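Local coordinates for protein nicking enzyme (Staphylococcus aureus, PDB 4HT4) that probably nicks plasmid DNA as a relaxase, starting the conjugative transfer of antibiotic-resistance plasmids in Staphylococcus aureus, at residues A1-Q6 / E167-W172; D47-L52 / K62-L67. The protein carries 1 engineered substitution. All blocks are in the same frame, centred on the assembly; numbering follows the deposited sequence.

Contact 1 of 2, residues A1-Q6 / E167-W172. With nucleotides of chain B.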
ATOM      1  N   ALA A   1     -19.717   3.802  -3.581  1.00 68.30           N
ATOM      2  CA  ALA A   1     -20.807   4.685  -3.179  1.00 60.80           C
ATOM      3  C   ALA A   1     -20.482   5.419  -1.883  1.00 71.84           C
ATOM      4  O   ALA A   1     -21.380   5.923  -1.211  1.00 86.01           O
ATOM      5  CB  ALA A   1     -22.100   3.897  -3.027  1.00 57.73           C
HETATM    6  N   MSE A   2     -19.199   5.474  -1.537  1.00 67.65           N
HETATM    7  CA  MSE A   2     -18.769   6.134  -0.308  1.00 72.91           C
HETATM    8  C   MSE A   2     -17.263   6.385  -0.317  1.00 67.26           C
HETATM    9  O   MSE A   2     -16.494   5.574  -0.833  1.00 69.71           O
HETATM   10  CB  MSE A   2     -19.152   5.289   0.907  1.00 69.82           C
HETATM   11  CG  MSE A   2     -19.337   6.084   2.188  1.00 72.11           C
HETATM   12 SE   MSE A   2     -19.550   4.906   3.718  1.00129.60          SE
HETATM   13  CE  MSE A   2     -17.837   3.989   3.585  1.00 86.38           C
ATOM     14  N   TYR A   3     -16.845   7.508   0.260  1.00 62.90           N
ATOM     15  CA  TYR A   3     -15.431   7.863   0.297  1.00 64.05           C
ATOM     16  C   TYR A   3     -14.776   7.479   1.616  1.00 67.16           C
ATOM     17  O   TYR A   3     -15.283   7.796   2.693  1.00 76.18           O
ATOM     18  CB  TYR A   3     -15.241   9.361   0.057  1.00 69.23           C
ATOM     19  CG  TYR A   3     -13.798   9.777  -0.121  1.00 73.92           C
ATOM     20  CD1 TYR A   3     -13.208   9.780  -1.379  1.00 64.12           C
ATOM     21  CD2 TYR A   3     -13.026  10.172   0.964  1.00 70.22           C
ATOM     22  CE1 TYR A   3     -11.888  10.161  -1.550  1.00 77.15           C
ATOM     23  CE2 TYR A   3     -11.706  10.554   0.803  1.00 62.79           C
ATOM     24  CZ  TYR A   3     -11.143  10.547  -0.454  1.00 72.29           C
ATOM     25  OH  TYR A   3      -9.831  10.927  -0.619  1.00 66.21           O
ATOM     26  N   HIS A   4     -13.639   6.801   1.523  1.00 71.09           N
ATOM     27  CA  HIS A   4     -12.827   6.513   2.695  1.00 67.53           C
ATOM     28  C   HIS A   4     -11.360   6.395   2.314  1.00 69.02           C
ATOM     29  O   HIS A   4     -10.981   5.539   1.515  1.00 63.21           O
ATOM     30  CB  HIS A   4     -13.287   5.234   3.390  1.00 76.87           C
ATOM     31  CG  HIS A   4     -12.420   4.837   4.545  1.00 92.42           C
ATOM     32  ND1 HIS A   4     -12.272   5.624   5.667  1.00 81.10           N
ATOM     33  CD2 HIS A   4     -11.646   3.746   4.746  1.00 78.12           C
ATOM     34  CE1 HIS A   4     -11.449   5.030   6.513  1.00 81.61           C
ATOM     35  NE2 HIS A   4     -11.055   3.887   5.978  1.00 84.02           N
ATOM     36  N   PHE A   5     -10.539   7.262   2.892  1.00 72.56           N
ATOM     37  CA  PHE A   5      -9.108   7.248   2.632  1.00 72.63           C
ATOM     38  C   PHE A   5      -8.343   7.385   3.940  1.00 69.18           C
ATOM     39  O   PHE A   5      -8.475   8.387   4.642  1.00 73.46           O
ATOM     40  CB  PHE A   5      -8.732   8.383   1.678  1.00 76.70           C
ATOM     41  CG  PHE A   5      -7.270   8.428   1.330  1.00 65.20           C
ATOM     42  CD1 PHE A   5      -6.780   7.709   0.256  1.00 62.84           C
ATOM     43  CD2 PHE A   5      -6.390   9.199   2.070  1.00 62.36           C
ATOM     44  CE1 PHE A   5      -5.439   7.753  -0.068  1.00 68.17           C
ATOM     45  CE2 PHE A   5      -5.050   9.245   1.751  1.00 58.40           C
ATOM     46  CZ  PHE A   5      -4.576   8.521   0.681  1.00 57.49           C
ATOM     47  N   GLN A   6      -7.541   6.379   4.267  1.00 65.60           N
ATOM     48  CA  GLN A   6      -6.742   6.423   5.485  1.00 72.37           C
ATOM     49  C   GLN A   6      -5.254   6.312   5.181  1.00 63.28           C
ATOM     50  O   GLN A   6      -4.827   5.451   4.412  1.00 67.19           O
ATOM     51  CB  GLN A   6      -7.167   5.325   6.462  1.00 65.61           C
ATOM     52  CG  GLN A   6      -6.441   5.388   7.796  1.00 65.19           C
ATOM     53  CD  GLN A   6      -7.009   4.427   8.818  1.00 82.48           C
ATOM     54  OE1 GLN A   6      -7.807   3.551   8.488  1.00 79.44           O
ATOM     55  NE2 GLN A   6      -6.601   4.589  10.071  1.00 74.68           N
ATOM     56  N   GLU A 167      -2.957  15.700  -1.832  1.00 59.33           N
ATOM     57  CA  GLU A 167      -2.941  15.372  -3.252  1.00 56.19           C
ATOM     58  C   GLU A 167      -3.461  13.960  -3.481  1.00 63.29           C
ATOM     59  O   GLU A 167      -4.248  13.716  -4.395  1.00 71.11           O
ATOM     60  CB  GLU A 167      -1.525  15.495  -3.816  1.00 63.25           C
ATOM     61  CG  GLU A 167      -1.370  14.968  -5.231  1.00 68.48           C
ATOM     62  CD  GLU A 167       0.054  15.077  -5.738  1.00 75.15           C
ATOM     63  OE1 GLU A 167       0.850  15.814  -5.117  1.00 77.22           O
ATOM     64  OE2 GLU A 167       0.377  14.425  -6.752  1.00 66.13           O
ATOM     65  N   TRP A 168      -3.014  13.033  -2.640  1.00 65.85           N
ATOM     66  CA  TRP A 168      -3.414  11.636  -2.755  1.00 67.48           C
ATOM     67  C   TRP A 168      -4.904  11.456  -2.485  1.00 68.32           C
ATOM     68  O   TRP A 168      -5.557  10.614  -3.101  1.00 63.34           O
ATOM     69  CB  TRP A 168      -2.595  10.767  -1.799  1.00 68.82           C
ATOM     70  CG  TRP A 168      -1.230  10.434  -2.317  1.00 69.34           C
ATOM     71  CD1 TRP A 168      -0.804  10.508  -3.610  1.00 72.86           C
ATOM     72  CD2 TRP A 168      -0.111   9.974  -1.550  1.00 73.99           C
ATOM     73  NE1 TRP A 168       0.510  10.119  -3.697  1.00 72.07           N
ATOM     74  CE2 TRP A 168       0.958   9.787  -2.448  1.00 74.24           C
ATOM     75  CE3 TRP A 168       0.088   9.701  -0.195  1.00 74.38           C
ATOM     76  CZ2 TRP A 168       2.209   9.341  -2.031  1.00 67.75           C
ATOM     77  CZ3 TRP A 168       1.330   9.260   0.215  1.00 62.85           C
ATOM     78  CH2 TRP A 168       2.375   9.084  -0.700  1.00 63.44           C
ATOM     79  N   ARG A 169      -5.432  12.249  -1.558  1.00 68.84           N
ATOM     80  CA  ARG A 169      -6.854  12.210  -1.241  1.00 63.11           C
ATOM     81  C   ARG A 169      -7.687  12.635  -2.444  1.00 68.53           C
ATOM     82  O   ARG A 169      -8.686  11.997  -2.775  1.00 65.36           O
ATOM     83  CB  ARG A 169      -7.166  13.117  -0.050  1.00 61.54           C
ATOM     84  CG  ARG A 169      -6.562  12.656   1.263  1.00 64.41           C
ATOM     85  CD  ARG A 169      -7.063  13.516   2.408  1.00 66.37           C
ATOM     86  NE  ARG A 169      -8.517  13.621   2.390  1.00 80.22           N
ATOM     87  CZ  ARG A 169      -9.335  12.778   3.013  1.00 86.53           C
ATOM     88  NH1 ARG A 169      -8.841  11.765   3.713  1.00 68.94           N
ATOM     89  NH2 ARG A 169     -10.646  12.950   2.937  1.00 86.95           N
ATOM     90  N   LYS A 170      -7.269  13.716  -3.094  1.00 65.65           N
ATOM     91  CA  LYS A 170      -7.978  14.227  -4.261  1.00 69.14           C
ATOM     92  C   LYS A 170      -7.789  13.306  -5.461  1.00 72.46           C
ATOM     93  O   LYS A 170      -8.668  13.200  -6.316  1.00 69.37           O
ATOM     94  CB  LYS A 170      -7.504  15.640  -4.603  1.00 68.38           C
ATOM     95  N   ARG A 171      -6.640  12.641  -5.517  1.00 64.68           N
ATOM     96  CA  ARG A 171      -6.353  11.715  -6.604  1.00 71.11           C
ATOM     97  C   ARG A 171      -7.263  10.497  -6.532  1.00 64.19           C
ATOM     98  O   ARG A 171      -7.756  10.021  -7.554  1.00 59.39           O
ATOM     99  CB  ARG A 171      -4.892  11.269  -6.562  1.00 60.88           C
ATOM    100  CG  ARG A 171      -4.509  10.327  -7.690  1.00 65.16           C
ATOM    101  CD  ARG A 171      -3.114   9.766  -7.497  1.00 77.92           C
ATOM    102  NE  ARG A 171      -2.106  10.819  -7.427  1.00 75.20           N
ATOM    103  CZ  ARG A 171      -0.806  10.595  -7.277  1.00 64.98           C
ATOM    104  NH1 ARG A 171      -0.352   9.352  -7.182  1.00 80.15           N
ATOM    105  NH2 ARG A 171       0.044  11.613  -7.224  1.00 62.12           N
ATOM    106  N   TRP A 172      -7.482   9.996  -5.321  1.00 62.57           N
ATOM    107  CA  TRP A 172      -8.343   8.837  -5.120  1.00 61.10           C
ATOM    108  C   TRP A 172      -9.794   9.167  -5.448  1.00 65.19           C
ATOM    109  O   TRP A 172     -10.548   8.309  -5.903  1.00 62.93           O
ATOM    110  CB  TRP A 172      -8.221   8.306  -3.689  1.00 64.13           C
ATOM    111  CG  TRP A 172      -9.212   7.231  -3.367  1.00 64.80           C
ATOM    112  CD1 TRP A 172     -10.127   7.242  -2.356  1.00 67.67           C
ATOM    113  CD2 TRP A 172      -9.405   5.996  -4.068  1.00 53.92           C
ATOM    114  NE1 TRP A 172     -10.870   6.088  -2.376  1.00 63.11           N
ATOM    115  CE2 TRP A 172     -10.447   5.306  -3.420  1.00 57.25           C
ATOM    116  CE3 TRP A 172      -8.795   5.404  -5.179  1.00 45.67           C
ATOM    117  CZ2 TRP A 172     -10.893   4.058  -3.842  1.00 49.37           C
ATOM    118  CZ3 TRP A 172      -9.239   4.164  -5.597  1.00 55.23           C
ATOM    119  CH2 TRP A 172     -10.279   3.505  -4.931  1.00 50.87           C
TER
ATOM    120  P    DT B  24     -18.742   8.066  10.800  1.00 86.88           P
ATOM    121  OP1  DT B  24     -19.479   9.348  10.845  1.00 79.77           O
ATOM    122  OP2  DT B  24     -18.604   7.254  12.028  1.00 80.62           O
ATOM    123  O5'  DT B  24     -19.388   7.129   9.678  1.00 77.66           O
ATOM    124  C5'  DT B  24     -19.443   7.572   8.331  1.00 67.51           C
ATOM    125  C4'  DT B  24     -19.425   6.380   7.396  1.00 71.96           C
ATOM    126  O4'  DT B  24     -18.053   6.000   7.133  1.00 88.88           O
ATOM    127  C3'  DT B  24     -20.132   5.144   7.944  1.00 74.80           C
ATOM    128  O3'  DT B  24     -21.088   4.679   6.998  1.00 77.11           O
ATOM    129  C2'  DT B  24     -19.008   4.136   8.175  1.00 80.96           C
ATOM    130  C1'  DT B  24     -17.953   4.594   7.175  1.00 78.60           C
ATOM    131  N1   DT B  24     -16.561   4.241   7.554  1.00 76.74           N
ATOM    132  C2   DT B  24     -15.956   3.164   6.950  1.00 79.76           C
ATOM    133  O2   DT B  24     -16.506   2.474   6.114  1.00 89.41           O
ATOM    134  N3   DT B  24     -14.674   2.920   7.365  1.00 76.20           N
ATOM    135  C4   DT B  24     -13.950   3.631   8.300  1.00 77.90           C
ATOM    136  O4   DT B  24     -12.801   3.333   8.608  1.00 89.96           O
ATOM    137  C5   DT B  24     -14.640   4.745   8.893  1.00 80.03           C
ATOM    138  C7   DT B  24     -13.954   5.589   9.922  1.00 71.17           C
ATOM    139  C6   DT B  24     -15.895   4.996   8.497  1.00 83.38           C
ATOM    140  P    DA B  21      -4.594  17.895   8.352  1.00 77.99           P
ATOM    141  OP1  DA B  21      -4.287  19.334   8.502  1.00 83.16           O
ATOM    142  OP2  DA B  21      -5.377  17.200   9.398  1.00 64.62           O
ATOM    143  O5'  DA B  21      -5.340  17.678   6.951  1.00 65.10           O
ATOM    144  C5'  DA B  21      -5.483  16.369   6.420  1.00 73.71           C
ATOM    145  C4'  DA B  21      -6.794  16.170   5.685  1.00 74.91           C
ATOM    146  O4'  DA B  21      -6.986  14.751   5.493  1.00 80.66           O
ATOM    147  C3'  DA B  21      -8.045  16.580   6.440  1.00 77.44           C
ATOM    148  O3'  DA B  21      -9.131  16.661   5.527  1.00 83.67           O
ATOM    149  C2'  DA B  21      -8.204  15.417   7.415  1.00 73.66           C
ATOM    150  C1'  DA B  21      -7.661  14.228   6.621  1.00 79.72           C
ATOM    151  N9   DA B  21      -6.733  13.401   7.388  1.00 68.73           N
ATOM    152  C8   DA B  21      -6.065  13.756   8.524  1.00 65.08           C
ATOM    153  N7   DA B  21      -5.301  12.805   9.001  1.00 69.03           N
ATOM    154  C5   DA B  21      -5.481  11.752   8.117  1.00 75.45           C
ATOM    155  C6   DA B  21      -4.951  10.448   8.060  1.00 73.55           C
ATOM    156  N6   DA B  21      -4.086   9.967   8.958  1.00 70.16           N
ATOM    157  N1   DA B  21      -5.346   9.658   7.040  1.00 66.46           N
ATOM    158  C2   DA B  21      -6.211  10.142   6.140  1.00 67.89           C
ATOM    159  N3   DA B  21      -6.774  11.347   6.091  1.00 76.11           N
ATOM    160  C4   DA B  21      -6.363  12.105   7.117  1.00 69.90           C
ATOM    161  P    DG B  25     -22.532   4.180   7.493  1.00 86.61           P
ATOM    162  OP1  DG B  25     -23.530   4.660   6.510  1.00 95.23           O
ATOM    163  OP2  DG B  25     -22.676   4.537   8.922  1.00 83.47           O
ATOM    164  O5'  DG B  25     -22.441   2.589   7.387  1.00 74.55           O
ATOM    165  C5'  DG B  25     -22.394   2.000   6.098  1.00 73.45           C
ATOM    166  C4'  DG B  25     -21.673   0.668   6.131  1.00 66.89           C
ATOM    167  O4'  DG B  25     -21.652   0.132   4.785  1.00 75.65           O
ATOM    168  C3'  DG B  25     -20.206   0.743   6.514  1.00 85.21           C
ATOM    169  O3'  DG B  25     -19.731  -0.565   6.771  1.00 86.49           O
ATOM    170  C2'  DG B  25     -19.639   1.256   5.201  1.00 82.83           C
ATOM    171  C1'  DG B  25     -20.354   0.304   4.247  1.00 86.16           C
ATOM    172  N9   DG B  25     -20.480   0.785   2.875  1.00 87.63           N
ATOM    173  C8   DG B  25     -21.608   1.307   2.290  1.00 78.91           C
ATOM    174  N7   DG B  25     -21.429   1.648   1.045  1.00 87.10           N
ATOM    175  C5   DG B  25     -20.101   1.331   0.787  1.00 77.99           C
ATOM    176  C6   DG B  25     -19.346   1.481  -0.399  1.00 68.45           C
ATOM    177  O6   DG B  25     -19.709   1.937  -1.493  1.00 69.84           O
ATOM    178  N1   DG B  25     -18.038   1.034  -0.228  1.00 82.40           N
ATOM    179  C2   DG B  25     -17.530   0.511   0.938  1.00 70.31           C
ATOM    180  N2   DG B  25     -16.244   0.138   0.900  1.00 66.75           N
ATOM    181  N3   DG B  25     -18.228   0.365   2.058  1.00 69.54           N
ATOM    182  C4   DG B  25     -19.503   0.797   1.906  1.00 86.52           C
TER
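The Arg169 guanidinium lies between protein and DNA: the Tyr3 hydroxyl sits over one face, the sugar O4' of DA21 of chain B over the other, and Phe5 O comes to its edge, 3.5 Å from NH1. Here the lead-in and start of strand 5-11, outermost in the antiparallel relaxase sheet, pack on helix 162-182 of the MobA/MobL domain. NH1 is also 3.2 Å from N3 of that adenine, on its minor-groove edge. A bend at chi3 turns the group across the Tyr3 ring, planes 65° apart, while NH2 bonds to Ala191 O. The Phe5 ring has Arg169 N over one face, and its CD2 touches Arg169 CG at 3.6 Å; Trp168 CB and Trp172 CB approach it obliquely. Tyr3 CE1 meets Trp172 CD1 at 3.5 Å, the two rings at an oblique 46°. Phe106 of helix 96-108 packs edge-to-face with the Trp172 ring. On the other side of the backbone, the His4 ring lies against DT24 of chain B, whose C4 is over one face. The same segment thus packs on the helix with one side and touches the DNA with the other. The polar link across the segments runs from Tyr3 OH to Arg169 O, 2.7 Å, with the donor tilted 29° from the carbonyl plane.

Contact 2 of 2, residues D47-L52 / K62-L67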
ATOM      1  N   ASP A  47      -8.898 -11.615  -1.392  1.00 75.88           N
ATOM      2  CA  ASP A  47      -9.448 -11.938  -2.704  1.00 77.70           C
ATOM      3  C   ASP A  47      -8.527 -11.547  -3.860  1.00 63.18           C
ATOM      4  O   ASP A  47      -8.658 -12.069  -4.968  1.00 57.10           O
ATOM      5  CB  ASP A  47     -10.827 -11.294  -2.874  1.00 69.23           C
ATOM      6  CG  ASP A  47     -11.787 -11.679  -1.764  1.00 75.85           C
ATOM      7  OD1 ASP A  47     -12.344 -12.796  -1.817  1.00 84.60           O
ATOM      8  OD2 ASP A  47     -11.985 -10.863  -0.840  1.00 71.16           O
ATOM      9  N   TYR A  48      -7.597 -10.634  -3.602  1.00 67.64           N
ATOM     10  CA  TYR A  48      -6.627 -10.243  -4.619  1.00 72.16           C
ATOM     11  C   TYR A  48      -5.341  -9.708  -3.995  1.00 76.22           C
ATOM     12  O   TYR A  48      -5.379  -8.905  -3.063  1.00 66.37           O
ATOM     13  CB  TYR A  48      -7.224  -9.201  -5.566  1.00 69.38           C
ATOM     14  CG  TYR A  48      -6.352  -8.887  -6.759  1.00 66.42           C
ATOM     15  CD1 TYR A  48      -6.397  -9.672  -7.902  1.00 64.02           C
ATOM     16  CD2 TYR A  48      -5.484  -7.802  -6.745  1.00 70.79           C
ATOM     17  CE1 TYR A  48      -5.603  -9.389  -8.998  1.00 68.89           C
ATOM     18  CE2 TYR A  48      -4.685  -7.510  -7.836  1.00 67.72           C
ATOM     19  CZ  TYR A  48      -4.749  -8.307  -8.959  1.00 65.73           C
ATOM     20  OH  TYR A  48      -3.957  -8.023 -10.049  1.00 68.48           O
ATOM     21  N   SER A  49      -4.205 -10.160  -4.516  1.00 73.40           N
ATOM     22  CA  SER A  49      -2.906  -9.708  -4.035  1.00 64.06           C
ATOM     23  C   SER A  49      -1.951  -9.459  -5.191  1.00 63.78           C
ATOM     24  O   SER A  49      -1.891 -10.242  -6.140  1.00 67.46           O
ATOM     25  CB  SER A  49      -2.301 -10.728  -3.070  1.00 60.01           C
ATOM     26  OG  SER A  49      -3.050 -10.802  -1.872  1.00 78.09           O
ATOM     27  N   GLU A  50      -1.203  -8.365  -5.104  1.00 65.09           N
ATOM     28  CA  GLU A  50      -0.227  -8.023  -6.130  1.00 74.43           C
ATOM     29  C   GLU A  50       0.801  -7.036  -5.593  1.00 69.35           C
ATOM     30  O   GLU A  50       0.481  -6.175  -4.774  1.00 66.29           O
ATOM     31  CB  GLU A  50      -0.926  -7.429  -7.355  1.00 68.64           C
ATOM     32  CG  GLU A  50       0.001  -7.165  -8.531  1.00 71.64           C
ATOM     33  CD  GLU A  50      -0.679  -6.404  -9.650  1.00 73.07           C
ATOM     34  OE1 GLU A  50      -1.870  -6.059  -9.496  1.00 84.91           O
ATOM     35  OE2 GLU A  50      -0.025  -6.147 -10.681  1.00 73.85           O
ATOM     36  N   ILE A  51       2.040  -7.171  -6.055  1.00 71.50           N
ATOM     37  CA  ILE A  51       3.087  -6.211  -5.732  1.00 70.47           C
ATOM     38  C   ILE A  51       3.472  -5.416  -6.973  1.00 72.84           C
ATOM     39  O   ILE A  51       3.894  -5.984  -7.981  1.00 72.91           O
ATOM     40  CB  ILE A  51       4.337  -6.893  -5.167  1.00 62.82           C
ATOM     41  CG1 ILE A  51       4.015  -7.582  -3.843  1.00 63.28           C
ATOM     42  CG2 ILE A  51       5.450  -5.876  -4.974  1.00 60.28           C
ATOM     43  CD1 ILE A  51       5.225  -8.174  -3.167  1.00 79.48           C
ATOM     44  N   LEU A  52       3.328  -4.099  -6.889  1.00 60.92           N
ATOM     45  CA  LEU A  52       3.600  -3.229  -8.023  1.00 69.17           C
ATOM     46  C   LEU A  52       4.911  -2.473  -7.831  1.00 72.09           C
ATOM     47  O   LEU A  52       5.149  -1.880  -6.779  1.00 65.05           O
ATOM     48  CB  LEU A  52       2.440  -2.257  -8.231  1.00 68.30           C
ATOM     49  CG  LEU A  52       1.061  -2.907  -8.121  1.00 65.93           C
ATOM     50  CD1 LEU A  52       0.401  -2.547  -6.798  1.00 69.74           C
ATOM     51  CD2 LEU A  52       0.179  -2.517  -9.292  1.00 73.04           C
ATOM     52  N   LYS A  62       9.007  -8.439  -6.436  1.00 83.43           N
ATOM     53  CA  LYS A  62       7.654  -8.956  -6.624  1.00 78.47           C
ATOM     54  C   LYS A  62       7.405 -10.170  -5.738  1.00 76.23           C
ATOM     55  O   LYS A  62       6.303 -10.719  -5.711  1.00 77.78           O
ATOM     56  CB  LYS A  62       7.379  -9.285  -8.093  1.00 70.68           C
ATOM     57  CG  LYS A  62       7.233  -8.056  -8.977  1.00 71.32           C
ATOM     58  CD  LYS A  62       6.645  -8.403 -10.335  1.00 70.16           C
ATOM     59  CE  LYS A  62       5.148  -8.657 -10.245  1.00 95.95           C
ATOM     60  NZ  LYS A  62       4.400  -7.425  -9.867  1.00 90.45           N
ATOM     61  N   ASP A  63       8.441 -10.590  -5.018  1.00 80.39           N
ATOM     62  CA  ASP A  63       8.299 -11.620  -4.002  1.00 69.96           C
ATOM     63  C   ASP A  63       8.052 -10.952  -2.657  1.00 69.82           C
ATOM     64  O   ASP A  63       8.855 -10.135  -2.203  1.00 65.67           O
ATOM     65  CB  ASP A  63       9.546 -12.497  -3.937  1.00 73.22           C
ATOM     66  CG  ASP A  63       9.488 -13.499  -2.806  1.00 75.38           C
ATOM     67  OD1 ASP A  63       8.903 -14.585  -3.002  1.00 81.85           O
ATOM     68  OD2 ASP A  63      10.024 -13.199  -1.719  1.00 71.70           O
ATOM     69  N   ARG A  64       6.938 -11.299  -2.027  1.00 70.25           N
ATOM     70  CA  ARG A  64       6.511 -10.632  -0.804  1.00 72.28           C
ATOM     71  C   ARG A  64       7.455 -10.905   0.364  1.00 68.86           C
ATOM     72  O   ARG A  64       7.646 -10.051   1.230  1.00 70.36           O
ATOM     73  CB  ARG A  64       5.085 -11.052  -0.446  1.00 60.30           C
ATOM     74  CG  ARG A  64       4.409 -10.153   0.570  1.00 67.80           C
ATOM     75  CD  ARG A  64       2.911 -10.404   0.622  1.00 79.95           C
ATOM     76  NE  ARG A  64       2.254 -10.088  -0.644  1.00 75.51           N
ATOM     77  CZ  ARG A  64       1.863 -10.997  -1.531  1.00 78.65           C
ATOM     78  NH1 ARG A  64       2.059 -12.287  -1.295  1.00 89.76           N
ATOM     79  NH2 ARG A  64       1.273 -10.617  -2.657  1.00 69.62           N
ATOM     80  N   GLU A  65       8.051 -12.091   0.376  1.00 61.81           N
ATOM     81  CA  GLU A  65       8.933 -12.485   1.467  1.00 63.05           C
ATOM     82  C   GLU A  65      10.266 -11.743   1.420  1.00 62.53           C
ATOM     83  O   GLU A  65      10.750 -11.258   2.443  1.00 60.88           O
ATOM     84  CB  GLU A  65       9.166 -13.994   1.446  1.00 77.24           C
ATOM     85  CG  GLU A  65       9.831 -14.526   2.702  1.00 72.75           C
ATOM     86  CD  GLU A  65       9.860 -16.037   2.742  1.00 78.71           C
ATOM     87  OE1 GLU A  65      10.422 -16.645   1.808  1.00 86.57           O
ATOM     88  OE2 GLU A  65       9.310 -16.616   3.702  1.00 70.69           O
ATOM     89  N   TYR A  66      10.856 -11.659   0.232  1.00 53.86           N
ATOM     90  CA  TYR A  66      12.132 -10.975   0.057  1.00 51.79           C
ATOM     91  C   TYR A  66      12.006  -9.487   0.338  1.00 67.99           C
ATOM     92  O   TYR A  66      12.872  -8.891   0.978  1.00 71.66           O
ATOM     93  CB  TYR A  66      12.662 -11.183  -1.363  1.00 62.77           C
ATOM     94  CG  TYR A  66      13.854 -10.312  -1.706  1.00 78.46           C
ATOM     95  CD1 TYR A  66      15.137 -10.674  -1.321  1.00 77.69           C
ATOM     96  CD2 TYR A  66      13.693  -9.126  -2.416  1.00 75.94           C
ATOM     97  CE1 TYR A  66      16.229  -9.882  -1.630  1.00 78.96           C
ATOM     98  CE2 TYR A  66      14.779  -8.327  -2.730  1.00 85.52           C
ATOM     99  CZ  TYR A  66      16.044  -8.710  -2.334  1.00 94.17           C
ATOM    100  OH  TYR A  66      17.130  -7.922  -2.644  1.00 82.44           O
ATOM    101  N   LEU A  67      10.922  -8.898  -0.156  1.00 74.93           N
ATOM    102  CA  LEU A  67      10.705  -7.458  -0.068  1.00 56.40           C
ATOM    103  C   LEU A  67      10.760  -6.923   1.361  1.00 60.67           C
ATOM    104  O   LEU A  67      11.582  -6.063   1.672  1.00 59.14           O
ATOM    105  CB  LEU A  67       9.369  -7.084  -0.714  1.00 67.97           C
ATOM    106  CG  LEU A  67       8.911  -5.634  -0.550  1.00 67.97           C
ATOM    107  CD1 LEU A  67       9.904  -4.684  -1.194  1.00 63.56           C
ATOM    108  CD2 LEU A  67       7.521  -5.444  -1.137  1.00 63.04           C
TER
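Ile51, Lys62 and Arg64 bury most of this contact, which joins strand 48-52 to the beginning of helix 64-74. Ile51 fits against the first turn: CG1 stands anti to the carbonyl carbon (chi1 -64°) and the chain then runs extended, which carries CD1 to 3.6 Å from Arg64 CA and 4.1 Å from Leu67 CD2. Its other branch, CG2, lies 4.1 Å from Lys62 CA, so the backbone around the helix start rests on both branches. Lys62 folds back by bends at chi3 and chi4 and brings NZ to Ile51 O; the modelled separation is too short to be trusted, so the bond is doubtful in detail. Arg64 reaches obliquely toward Ser49, its NH2 3.6 Å from Ser49 CB, while NE forms a salt bridge with Asp118. Asp63 is the N-cap: its OD2 accepts from Tyr66 N almost straight, at 160°, fixing where the helix begins. Ser49 OG bonds to Asn120, which, like Asp118, belongs to strand 117-122. That strand pairs with 48-52, an outermost strand of the five-stranded sheet; helix 18-26 touches Ser49 and Arg64, and helix 96-108 packs on Tyr48, Glu50 and Leu52.

Both contacts attach a helix to the same antiparallel sheet, but at its two outermost strands, 5-11 for contact 1 and 48-52 for contact 2; their centres are 23 Å apart, on opposite sides of the chain's centre. Contact 1 is buried, rich in aromatic rings, and borders the DNA. Contact 2 is partly buried, about 12 Å from the nucleic acid at its nearest atom, with Ile51 packed on Leu67 and flanked by a lysine and an arginine. The arginines differ accordingly: Arg169 lies against a nucleotide, Arg64 pairs with a carboxylate. Along the chain 47-67 is nested between the segments of contact 1, and helix 96-108 packs on residues of both.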